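Local atomic coordinates of prophage MuSo2, 43 kDa tail protein (Shewanella oneidensis, PDB entry 3CDD), a protein that is probably a structural component of the tail baseplate of a Mu-like prophage, a role in which three copies assemble. Residues 8-12 and 13-17; 65-69 and 70-74; 147-150 and 151-155. One frame throughout, in Å; residues are numbered along the deposited sequence.

Contacts 1 and 2 are neighbouring beta hairpins, both closed by a type I' turn over two glycines and both partly buried. They meet through adjacent strands 7-11 and 62-67, which pair edge to edge. Contact 1 is regular, with an apolar face built on Leu9 and Tyr16 and an exposed one with Lys10 beside Ile15; contact 2 adds a beta bulge and a salt bridge. Contact 3, residues 147-150 and 151-155, is a surface turn leading into a helix, in the region related to the second domain of gp44-like baseplate proteins, its nearest atoms about 24 Å from contact 1 and 15 Å from contact 2. Its chemistry is acidic, with two glutamates sharing an arginine.

Contact 1. Residues 8-12 and 13-17; sequences VLKAG and GKIYQ
Leu9 and Tyr16 face each other across a short antiparallel hairpin, and their main chains are joined by two hydrogen bonds. Leu9 N reaches Tyr16 O at 3.0 Å, and Tyr16 N returns to Leu9 O at 2.8 Å. Nearer the turn, Ala11 and Lys14 form the second hydrogen-bonded pair, with Ala11 N to Lys14 O and Lys14 N to Ala11 O both 3.2 Å. Between these pairs, Lys10 and Ile15 form a non-hydrogen-bonded pair, where Lys10 CA makes a CA-H...O contact with Lys14 O at 3.2 Å. Gly12 and Gly13 occupy the corners of the type I' turn, whose positive phi angles suit glycine.

Apolar packing differs on the two faces. On the face of Leu9, Ala11 and Tyr16, Leu9 CD2 lies against Tyr16 CD1 at 3.6 Å. Tyr16 CG is anti to its carbonyl carbon (chi1 -63°), which runs the ring toward the turn, one edge to Leu9 O and Ala11 O of the partner strand. The small methyl of Ala11 suits this buried face; Lys14 starts on it too but carries its amine away. On the other face, the Lys10 stem and Ile15 run side by side in the same direction, Lys10 CG 4.2 Å from Ile15 CG1, so the lysine gives hydrocarbon to the pair while its amine stays on the exposed side.

Strand 62-67 pairs with the other edge of strand 7-11, where Val8 bonds to Asp66 and Lys10 to Thr64 through the backbone. Leu9 packs on Cys63 and Val65 of that strand, while Ile54 and Ile57 from a loop pack against Tyr16.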
ATOM      1  N   VAL A   8      16.187 -14.058 -26.942  1.00 29.68           N
ATOM      2  CA  VAL A   8      17.174 -14.858 -26.211  1.00 29.88           C
ATOM      3  C   VAL A   8      17.742 -14.121 -24.989  1.00 30.42           C
ATOM      4  O   VAL A   8      18.175 -12.965 -25.069  1.00 30.31           O
ATOM      5  CB  VAL A   8      18.347 -15.411 -27.143  1.00 30.43           C
ATOM      6  CG1 VAL A   8      17.810 -16.088 -28.427  1.00 28.47           C
ATOM      7  CG2 VAL A   8      19.338 -14.319 -27.522  1.00 30.43           C
ATOM      8  N   LEU A   9      17.697 -14.790 -23.849  1.00 30.76           N
ATOM      9  CA  LEU A   9      18.419 -14.344 -22.680  1.00 31.11           C
ATOM     10  C   LEU A   9      19.735 -15.104 -22.614  1.00 31.95           C
ATOM     11  O   LEU A   9      19.758 -16.352 -22.665  1.00 31.79           O
ATOM     12  CB  LEU A   9      17.612 -14.594 -21.407  1.00 31.05           C
ATOM     13  CG  LEU A   9      18.305 -14.165 -20.109  1.00 31.43           C
ATOM     14  CD1 LEU A   9      17.363 -13.338 -19.234  1.00 31.84           C
ATOM     15  CD2 LEU A   9      18.866 -15.353 -19.350  1.00 29.54           C
ATOM     16  N   LYS A  10      20.822 -14.344 -22.490  1.00 31.80           N
ATOM     17  CA  LYS A  10      22.152 -14.902 -22.271  1.00 32.41           C
ATOM     18  C   LYS A  10      22.602 -14.535 -20.849  1.00 32.54           C
ATOM     19  O   LYS A  10      22.546 -13.376 -20.455  1.00 30.84           O
ATOM     20  CB  LYS A  10      23.144 -14.358 -23.304  1.00 31.56           C
ATOM     21  CG  LYS A  10      22.844 -14.757 -24.765  1.00 32.50           C
ATOM     22  CD  LYS A  10      24.009 -14.364 -25.693  1.00 32.75           C
ATOM     23  CE  LYS A  10      23.637 -14.509 -27.162  1.00 33.87           C
ATOM     24  NZ  LYS A  10      24.733 -14.058 -28.088  1.00 34.64           N
ATOM     25  N   ALA A  11      23.020 -15.541 -20.085  1.00 33.80           N
ATOM     26  CA  ALA A  11      23.588 -15.346 -18.751  1.00 34.59           C
ATOM     27  C   ALA A  11      24.505 -16.524 -18.448  1.00 35.39           C
ATOM     28  O   ALA A  11      24.129 -17.672 -18.659  1.00 35.25           O
ATOM     29  CB  ALA A  11      22.483 -15.250 -17.698  1.00 34.25           C
ATOM     30  N   GLY A  12      25.712 -16.243 -17.962  1.00 36.21           N
ATOM     31  CA  GLY A  12      26.642 -17.311 -17.573  1.00 36.99           C
ATOM     32  C   GLY A  12      27.212 -18.155 -18.711  1.00 37.64           C
ATOM     33  O   GLY A  12      27.549 -19.331 -18.513  1.00 37.31           O
ATOM     34  N   GLY A  13      27.333 -17.560 -19.899  1.00 37.96           N
ATOM     35  CA  GLY A  13      27.818 -18.291 -21.078  1.00 37.99           C
ATOM     36  C   GLY A  13      26.752 -19.231 -21.634  1.00 38.12           C
ATOM     37  O   GLY A  13      27.022 -20.029 -22.540  1.00 38.19           O
ATOM     38  N   LYS A  14      25.539 -19.121 -21.089  1.00 37.57           N
ATOM     39  CA  LYS A  14      24.414 -19.958 -21.489  1.00 37.30           C
ATOM     40  C   LYS A  14      23.353 -19.159 -22.249  1.00 36.46           C
ATOM     41  O   LYS A  14      23.285 -17.940 -22.148  1.00 35.58           O
ATOM     42  CB  LYS A  14      23.815 -20.657 -20.274  1.00 37.40           C
ATOM     43  CG  LYS A  14      24.853 -21.464 -19.494  1.00 40.12           C
ATOM     44  CD  LYS A  14      24.220 -22.390 -18.476  1.00 43.58           C
ATOM     45  CE  LYS A  14      25.294 -23.180 -17.719  1.00 46.20           C
ATOM     46  NZ  LYS A  14      26.051 -24.177 -18.554  1.00 47.03           N
ATOM     47  N   ILE A  15      22.548 -19.865 -23.033  1.00 35.57           N
ATOM     48  CA  ILE A  15      21.540 -19.245 -23.867  1.00 34.68           C
ATOM     49  C   ILE A  15      20.204 -19.870 -23.518  1.00 33.88           C
ATOM     50  O   ILE A  15      20.064 -21.102 -23.462  1.00 33.89           O
ATOM     51  CB  ILE A  15      21.870 -19.397 -25.381  1.00 35.02           C
ATOM     52  CG1 ILE A  15      23.248 -18.800 -25.694  1.00 35.39           C
ATOM     53  CG2 ILE A  15      20.795 -18.740 -26.239  1.00 34.91           C
ATOM     54  CD1 ILE A  15      23.672 -18.894 -27.158  1.00 35.09           C
ATOM     55  N   TYR A  16      19.236 -19.003 -23.270  1.00 32.77           N
ATOM     56  CA  TYR A  16      17.918 -19.375 -22.795  1.00 32.28           C
ATOM     57  C   TYR A  16      16.870 -18.789 -23.735  1.00 31.74           C
ATOM     58  O   TYR A  16      16.686 -17.577 -23.816  1.00 30.26           O
ATOM     59  CB  TYR A  16      17.688 -18.847 -21.383  1.00 32.91           C
ATOM     60  CG  TYR A  16      18.624 -19.400 -20.322  1.00 33.95           C
ATOM     61  CD1 TYR A  16      19.856 -18.774 -20.040  1.00 33.31           C
ATOM     62  CD2 TYR A  16      18.270 -20.529 -19.577  1.00 34.53           C
ATOM     63  CE1 TYR A  16      20.724 -19.278 -19.045  1.00 31.95           C
ATOM     64  CE2 TYR A  16      19.127 -21.046 -18.592  1.00 34.40           C
ATOM     65  CZ  TYR A  16      20.341 -20.411 -18.330  1.00 33.88           C
ATOM     66  OH  TYR A  16      21.162 -20.932 -17.353  1.00 34.72           O
ATOM     67  N   GLN A  17      16.220 -19.674 -24.476  1.00 31.25           N
ATOM     68  CA  GLN A  17      15.184 -19.303 -25.410  1.00 31.32           C
ATOM     69  C   GLN A  17      14.010 -20.222 -25.126  1.00 31.34           C
ATOM     70  O   GLN A  17      14.185 -21.314 -24.581  1.00 31.64           O
ATOM     71  CB  GLN A  17      15.686 -19.475 -26.854  1.00 31.61           C
ATOM     72  CG  GLN A  17      14.777 -18.869 -27.922  1.00 33.30           C
ATOM     73  CD  GLN A  17      13.730 -19.856 -28.462  1.00 35.47           C
ATOM     74  OE1 GLN A  17      13.885 -21.082 -28.360  1.00 35.38           O
ATOM     75  NE2 GLN A  17      12.661 -19.317 -29.041  1.00 34.74           N
TER

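Contact 2. Residues 65-69 and 70-74; sequences VDIGG and ERVIT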
ATOM      1  N   VAL A  65      19.229  -9.482 -22.939  1.00 30.55           N
ATOM      2  CA  VAL A  65      18.121  -9.979 -23.731  1.00 29.06           C
ATOM      3  C   VAL A  65      18.221  -9.383 -25.121  1.00 29.75           C
ATOM      4  O   VAL A  65      18.345  -8.162 -25.266  1.00 29.33           O
ATOM      5  CB  VAL A  65      16.745  -9.709 -23.112  1.00 30.00           C
ATOM      6  CG1 VAL A  65      15.647 -10.262 -24.036  1.00 29.17           C
ATOM      7  CG2 VAL A  65      16.652 -10.335 -21.661  1.00 25.40           C
ATOM      8  N   ASP A  66      18.188 -10.276 -26.118  1.00 29.34           N
ATOM      9  CA  ASP A  66      18.245  -9.933 -27.547  1.00 30.07           C
ATOM     10  C   ASP A  66      17.009 -10.444 -28.320  1.00 29.64           C
ATOM     11  O   ASP A  66      16.440 -11.504 -28.003  1.00 29.15           O
ATOM     12  CB  ASP A  66      19.505 -10.534 -28.182  1.00 30.45           C
ATOM     13  CG  ASP A  66      20.801  -9.998 -27.572  1.00 33.16           C
ATOM     14  OD1 ASP A  66      20.863  -8.830 -27.157  1.00 34.95           O
ATOM     15  OD2 ASP A  66      21.779 -10.767 -27.516  1.00 38.29           O
ATOM     16  N   ILE A  67      16.598  -9.673 -29.320  1.00 28.87           N
ATOM     17  CA  ILE A  67      15.585 -10.099 -30.281  1.00 29.07           C
ATOM     18  C   ILE A  67      16.248 -10.089 -31.655  1.00 28.59           C
ATOM     19  O   ILE A  67      16.695  -9.043 -32.120  1.00 28.41           O
ATOM     20  CB  ILE A  67      14.312  -9.189 -30.294  1.00 29.29           C
ATOM     21  CG1 ILE A  67      13.334  -9.668 -31.388  1.00 29.96           C
ATOM     22  CG2 ILE A  67      14.685  -7.703 -30.485  1.00 29.01           C
ATOM     23  CD1 ILE A  67      11.920  -9.082 -31.301  1.00 29.38           C
ATOM     24  N   GLY A  68      16.338 -11.256 -32.286  1.00 28.65           N
ATOM     25  CA  GLY A  68      16.995 -11.378 -33.597  1.00 28.64           C
ATOM     26  C   GLY A  68      18.458 -10.963 -33.575  1.00 28.74           C
ATOM     27  O   GLY A  68      18.991 -10.472 -34.571  1.00 28.94           O
ATOM     28  N   GLY A  69      19.113 -11.169 -32.440  1.00 29.03           N
ATOM     29  CA  GLY A  69      20.495 -10.749 -32.268  1.00 29.64           C
ATOM     30  C   GLY A  69      20.663  -9.280 -31.891  1.00 30.14           C
ATOM     31  O   GLY A  69      21.782  -8.830 -31.648  1.00 29.70           O
ATOM     32  N   GLU A  70      19.564  -8.526 -31.851  1.00 30.70           N
ATOM     33  CA  GLU A  70      19.621  -7.102 -31.483  1.00 31.70           C
ATOM     34  C   GLU A  70      19.350  -6.924 -29.998  1.00 31.62           C
ATOM     35  O   GLU A  70      18.400  -7.490 -29.465  1.00 32.34           O
ATOM     36  CB  GLU A  70      18.622  -6.273 -32.291  1.00 31.57           C
ATOM     37  CG  GLU A  70      18.704  -4.776 -32.025  1.00 32.46           C
ATOM     38  CD  GLU A  70      17.743  -3.961 -32.881  1.00 33.00           C
ATOM     39  OE1 GLU A  70      17.030  -4.544 -33.729  1.00 33.30           O
ATOM     40  OE2 GLU A  70      17.704  -2.722 -32.703  1.00 35.32           O
ATOM     41  N   ARG A  71      20.180  -6.110 -29.349  1.00 31.62           N
ATOM     42  CA  ARG A  71      20.107  -5.884 -27.916  1.00 30.90           C
ATOM     43  C   ARG A  71      18.852  -5.108 -27.517  1.00 30.42           C
ATOM     44  O   ARG A  71      18.530  -4.074 -28.098  1.00 30.43           O
ATOM     45  CB  ARG A  71      21.372  -5.168 -27.423  1.00 30.86           C
ATOM     46  CG  ARG A  71      21.521  -5.100 -25.905  1.00 29.34           C
ATOM     47  CD  ARG A  71      21.630  -6.504 -25.240  1.00 30.24           C
ATOM     48  NE  ARG A  71      22.722  -7.310 -25.805  1.00 28.65           N
ATOM     49  CZ  ARG A  71      24.025  -7.109 -25.568  1.00 31.07           C
ATOM     50  NH1 ARG A  71      24.420  -6.127 -24.763  1.00 29.83           N
ATOM     51  NH2 ARG A  71      24.950  -7.894 -26.139  1.00 31.39           N
ATOM     52  N   VAL A  72      18.153  -5.624 -26.516  1.00 30.45           N
ATOM     53  CA  VAL A  72      16.967  -4.963 -25.975  1.00 29.60           C
ATOM     54  C   VAL A  72      17.301  -4.373 -24.601  1.00 29.58           C
ATOM     55  O   VAL A  72      16.920  -3.243 -24.291  1.00 29.86           O
ATOM     56  CB  VAL A  72      15.762  -5.939 -25.904  1.00 29.79           C
ATOM     57  CG1 VAL A  72      14.514  -5.244 -25.314  1.00 29.09           C
ATOM     58  CG2 VAL A  72      15.432  -6.490 -27.287  1.00 28.12           C
ATOM     59  N   ILE A  73      18.025  -5.141 -23.790  1.00 29.42           N
ATOM     60  CA  ILE A  73      18.344  -4.749 -22.410  1.00 28.56           C
ATOM     61  C   ILE A  73      19.606  -5.468 -21.936  1.00 29.08           C
ATOM     62  O   ILE A  73      19.817  -6.665 -22.219  1.00 28.20           O
ATOM     63  CB  ILE A  73      17.139  -4.961 -21.398  1.00 29.32           C
ATOM     64  CG1 ILE A  73      17.397  -4.251 -20.055  1.00 28.00           C
ATOM     65  CG2 ILE A  73      16.766  -6.478 -21.197  1.00 27.76           C
ATOM     66  CD1 ILE A  73      16.185  -4.229 -19.139  1.00 28.54           C
ATOM     67  N   THR A  74      20.436  -4.721 -21.204  1.00 28.85           N
ATOM     68  CA  THR A  74      21.703  -5.213 -20.677  1.00 28.55           C
ATOM     69  C   THR A  74      21.772  -4.875 -19.181  1.00 28.89           C
ATOM     70  O   THR A  74      21.730  -3.697 -18.779  1.00 28.22           O
ATOM     71  CB  THR A  74      22.893  -4.553 -21.410  1.00 28.18           C
ATOM     72  OG1 THR A  74      22.747  -4.715 -22.827  1.00 28.55           O
ATOM     73  CG2 THR A  74      24.235  -5.134 -20.956  1.00 28.77           C
TER
HETATM   74  O   HOH W   1      24.100 -10.147 -27.468  1.00 42.55           O
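Asp66 and Arg71 meet on one face of a hairpin whose other, apolar face is buried at Val65, Ile67 and Ile73 and reaches the surface at Glu70 beside the turn. In the tight part Ile67 CG2 touches Val72 CG2 at 3.5 Å, and Val65 CB lies 3.8 Å from Ile73 CG2. Branched residues fit here: Val65, Val72 and Ile73 pack on Ile24 of strand 21-27, and Ile67 on Ile7 and Leu298.

The Asp66-Arg71 face is polar and watered. Arg71 NE bonds to the syn lone pair of Asp66 OD1 at 2.8 Å, as part of a salt bridge, the carboxylate and guanidinium planes only 24° apart. Bends at chi2 and chi3 (62° and 55°) swing NE across toward strand 62-67, while NH1 points along its own strand and donates to Thr74 OG1 at 2.9 Å. A water links Arg71 NH2 to Asp66 OD2. The guanidinium is thus gripped along its edge, which should hold its rotation. Glu70 turns away to a salt bridge with Arg291.

The loose, solvent side is the Gly68-Gly69 turn. The register shifts by one residue where Val65 O accepts from Val72 N at 2.8 Å and weakly from Ile73 N at 3.4 Å, a classic beta bulge. Ile67 and Glu70, hydrogen-bonded both ways through their backbones, flank the type I' turn of a beta hairpin with a two-residue loop.

Contact 3. Residues 147-150 and 151-155; sequences IQIE and QGETP
The carboxylates of Glu150 and Glu153 lie close together with their planes 35° apart, Glu150 OE1 4.0 Å from Glu153 OE2. On one face of the Glu153 group, Glu150 N comes from above the plane and donates to Glu153 OE1 at 3.1 Å, with an N-H...O angle of 157°. Beyond the two segments, Arg161 of helix 155-164 makes salt bridges through its NE with Glu153 OE2 and Glu150 OE2.

Glu153 CG is anti to the backbone N (chi1 -162°), and the extended chain carries the acid back across the turn to the amide of Glu150. The stem also serves as packing, since Glu153 CB lies 4.0 Å from Ile149 CG2, beside Leu158 and Ile107. A glutamate is thus suited to this place, having a hydrocarbon stem for the buried side and a carboxylate that can accept from an amide.

The main chain closes the turn by Glu153 N to Glu150 O at 3.2 Å. It is a type II turn in which Gly152, with its positive phi, takes the corner. Gln151 at the crest points outward and packs on Val255 of a neighbouring subunit. Thr154 follows as the N-cap of helix 155-164.

Two like charges this close would be expected to repel, but the shared arginine probably offsets them and keeps both acids ionised. The charges would then tie the turn to helix 155-164, to which strand 144-148 adds a weak hydrogen bond from Gln148 O to Arg161.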
ATOM      1  N   ILE A 147      30.084  20.999  -5.342  1.00 29.14           N
ATOM      2  CA  ILE A 147      29.029  20.015  -5.077  1.00 29.46           C
ATOM      3  C   ILE A 147      29.512  19.068  -3.986  1.00 30.06           C
ATOM      4  O   ILE A 147      30.549  18.430  -4.128  1.00 30.52           O
ATOM      5  CB  ILE A 147      28.697  19.174  -6.355  1.00 29.09           C
ATOM      6  CG1 ILE A 147      28.178  20.063  -7.492  1.00 28.72           C
ATOM      7  CG2 ILE A 147      27.746  17.977  -6.049  1.00 27.72           C
ATOM      8  CD1 ILE A 147      26.871  20.771  -7.206  1.00 28.84           C
ATOM      9  N   GLN A 148      28.766  18.989  -2.896  1.00 30.86           N
ATOM     10  CA  GLN A 148      29.078  18.031  -1.854  1.00 32.10           C
ATOM     11  C   GLN A 148      28.148  16.817  -1.853  1.00 32.26           C
ATOM     12  O   GLN A 148      26.922  16.953  -1.908  1.00 32.17           O
ATOM     13  CB  GLN A 148      29.071  18.707  -0.495  1.00 32.19           C
ATOM     14  CG  GLN A 148      30.461  18.995   0.002  1.00 34.97           C
ATOM     15  CD  GLN A 148      30.499  20.138   0.986  1.00 37.09           C
ATOM     16  OE1 GLN A 148      29.871  21.180   0.776  1.00 38.33           O
ATOM     17  NE2 GLN A 148      31.247  19.959   2.061  1.00 38.55           N
ATOM     18  N   ILE A 149      28.749  15.631  -1.798  1.00 32.69           N
ATOM     19  CA  ILE A 149      27.988  14.397  -1.672  1.00 33.18           C
ATOM     20  C   ILE A 149      27.241  14.396  -0.345  1.00 33.31           C
ATOM     21  O   ILE A 149      27.857  14.482   0.709  1.00 33.17           O
ATOM     22  CB  ILE A 149      28.895  13.141  -1.712  1.00 33.46           C
ATOM     23  CG1 ILE A 149      29.965  13.235  -2.812  1.00 33.22           C
ATOM     24  CG2 ILE A 149      28.041  11.861  -1.788  1.00 33.01           C
ATOM     25  CD1 ILE A 149      29.433  13.561  -4.179  1.00 35.33           C
ATOM     26  N   GLU A 150      25.913  14.302  -0.402  1.00 33.91           N
ATOM     27  CA  GLU A 150      25.113  14.126   0.804  1.00 34.76           C
ATOM     28  C   GLU A 150      25.399  12.741   1.392  1.00 34.48           C
ATOM     29  O   GLU A 150      25.892  11.850   0.689  1.00 34.56           O
ATOM     30  CB  GLU A 150      23.625  14.328   0.509  1.00 34.89           C
ATOM     31  CG  GLU A 150      23.230  15.800   0.364  1.00 39.21           C
ATOM     32  CD  GLU A 150      22.058  16.020  -0.589  1.00 44.66           C
ATOM     33  OE1 GLU A 150      21.028  15.316  -0.453  1.00 47.48           O
ATOM     34  OE2 GLU A 150      22.159  16.910  -1.471  1.00 46.10           O
ATOM     35  N   GLN A 151      25.117  12.568   2.678  1.00 34.34           N
ATOM     36  CA  GLN A 151      25.429  11.320   3.372  1.00 34.50           C
ATOM     37  C   GLN A 151      24.673  10.161   2.738  1.00 33.80           C
ATOM     38  O   GLN A 151      23.435  10.143   2.755  1.00 34.06           O
ATOM     39  CB  GLN A 151      25.029  11.397   4.849  1.00 34.34           C
ATOM     40  CG  GLN A 151      25.907  12.234   5.755  1.00 35.47           C
ATOM     41  CD  GLN A 151      25.491  12.118   7.228  1.00 35.58           C
ATOM     42  OE1 GLN A 151      24.654  11.278   7.591  1.00 38.08           O
ATOM     43  NE2 GLN A 151      26.073  12.960   8.075  1.00 35.76           N
ATOM     44  N   GLY A 152      25.416   9.195   2.196  1.00 33.21           N
ATOM     45  CA  GLY A 152      24.822   7.956   1.676  1.00 32.29           C
ATOM     46  C   GLY A 152      24.115   8.131   0.342  1.00 31.81           C
ATOM     47  O   GLY A 152      23.432   7.220  -0.142  1.00 32.04           O
ATOM     48  N   GLU A 153      24.283   9.308  -0.255  1.00 30.80           N
ATOM     49  CA  GLU A 153      23.732   9.604  -1.568  1.00 29.46           C
ATOM     50  C   GLU A 153      24.229   8.590  -2.590  1.00 28.73           C
ATOM     51  O   GLU A 153      25.410   8.219  -2.596  1.00 28.22           O
ATOM     52  CB  GLU A 153      24.141  11.012  -2.006  1.00 29.64           C
ATOM     53  CG  GLU A 153      23.272  11.569  -3.134  1.00 28.44           C
ATOM     54  CD  GLU A 153      23.440  13.059  -3.338  1.00 30.18           C
ATOM     55  OE1 GLU A 153      24.549  13.614  -3.073  1.00 28.68           O
ATOM     56  OE2 GLU A 153      22.445  13.670  -3.777  1.00 31.75           O
ATOM     57  N   THR A 154      23.320   8.140  -3.445  1.00 27.59           N
ATOM     58  CA  THR A 154      23.677   7.212  -4.508  1.00 27.16           C
ATOM     59  C   THR A 154      24.111   7.990  -5.771  1.00 26.56           C
ATOM     60  O   THR A 154      23.734   9.149  -5.935  1.00 26.31           O
ATOM     61  CB  THR A 154      22.470   6.290  -4.828  1.00 27.47           C
ATOM     62  OG1 THR A 154      21.433   7.065  -5.434  1.00 27.96           O
ATOM     63  CG2 THR A 154      21.934   5.647  -3.537  1.00 26.99           C
ATOM     64  N   PRO A 155      24.887   7.351  -6.676  1.00 26.49           N
ATOM     65  CA  PRO A 155      25.243   7.987  -7.949  1.00 26.23           C
ATOM     66  C   PRO A 155      24.030   8.538  -8.722  1.00 26.24           C
ATOM     67  O   PRO A 155      24.084   9.670  -9.230  1.00 25.17           O
ATOM     68  CB  PRO A 155      25.914   6.846  -8.723  1.00 26.66           C
ATOM     69  CG  PRO A 155      26.503   6.001  -7.666  1.00 26.56           C
ATOM     70  CD  PRO A 155      25.488   6.007  -6.570  1.00 26.08           C
TER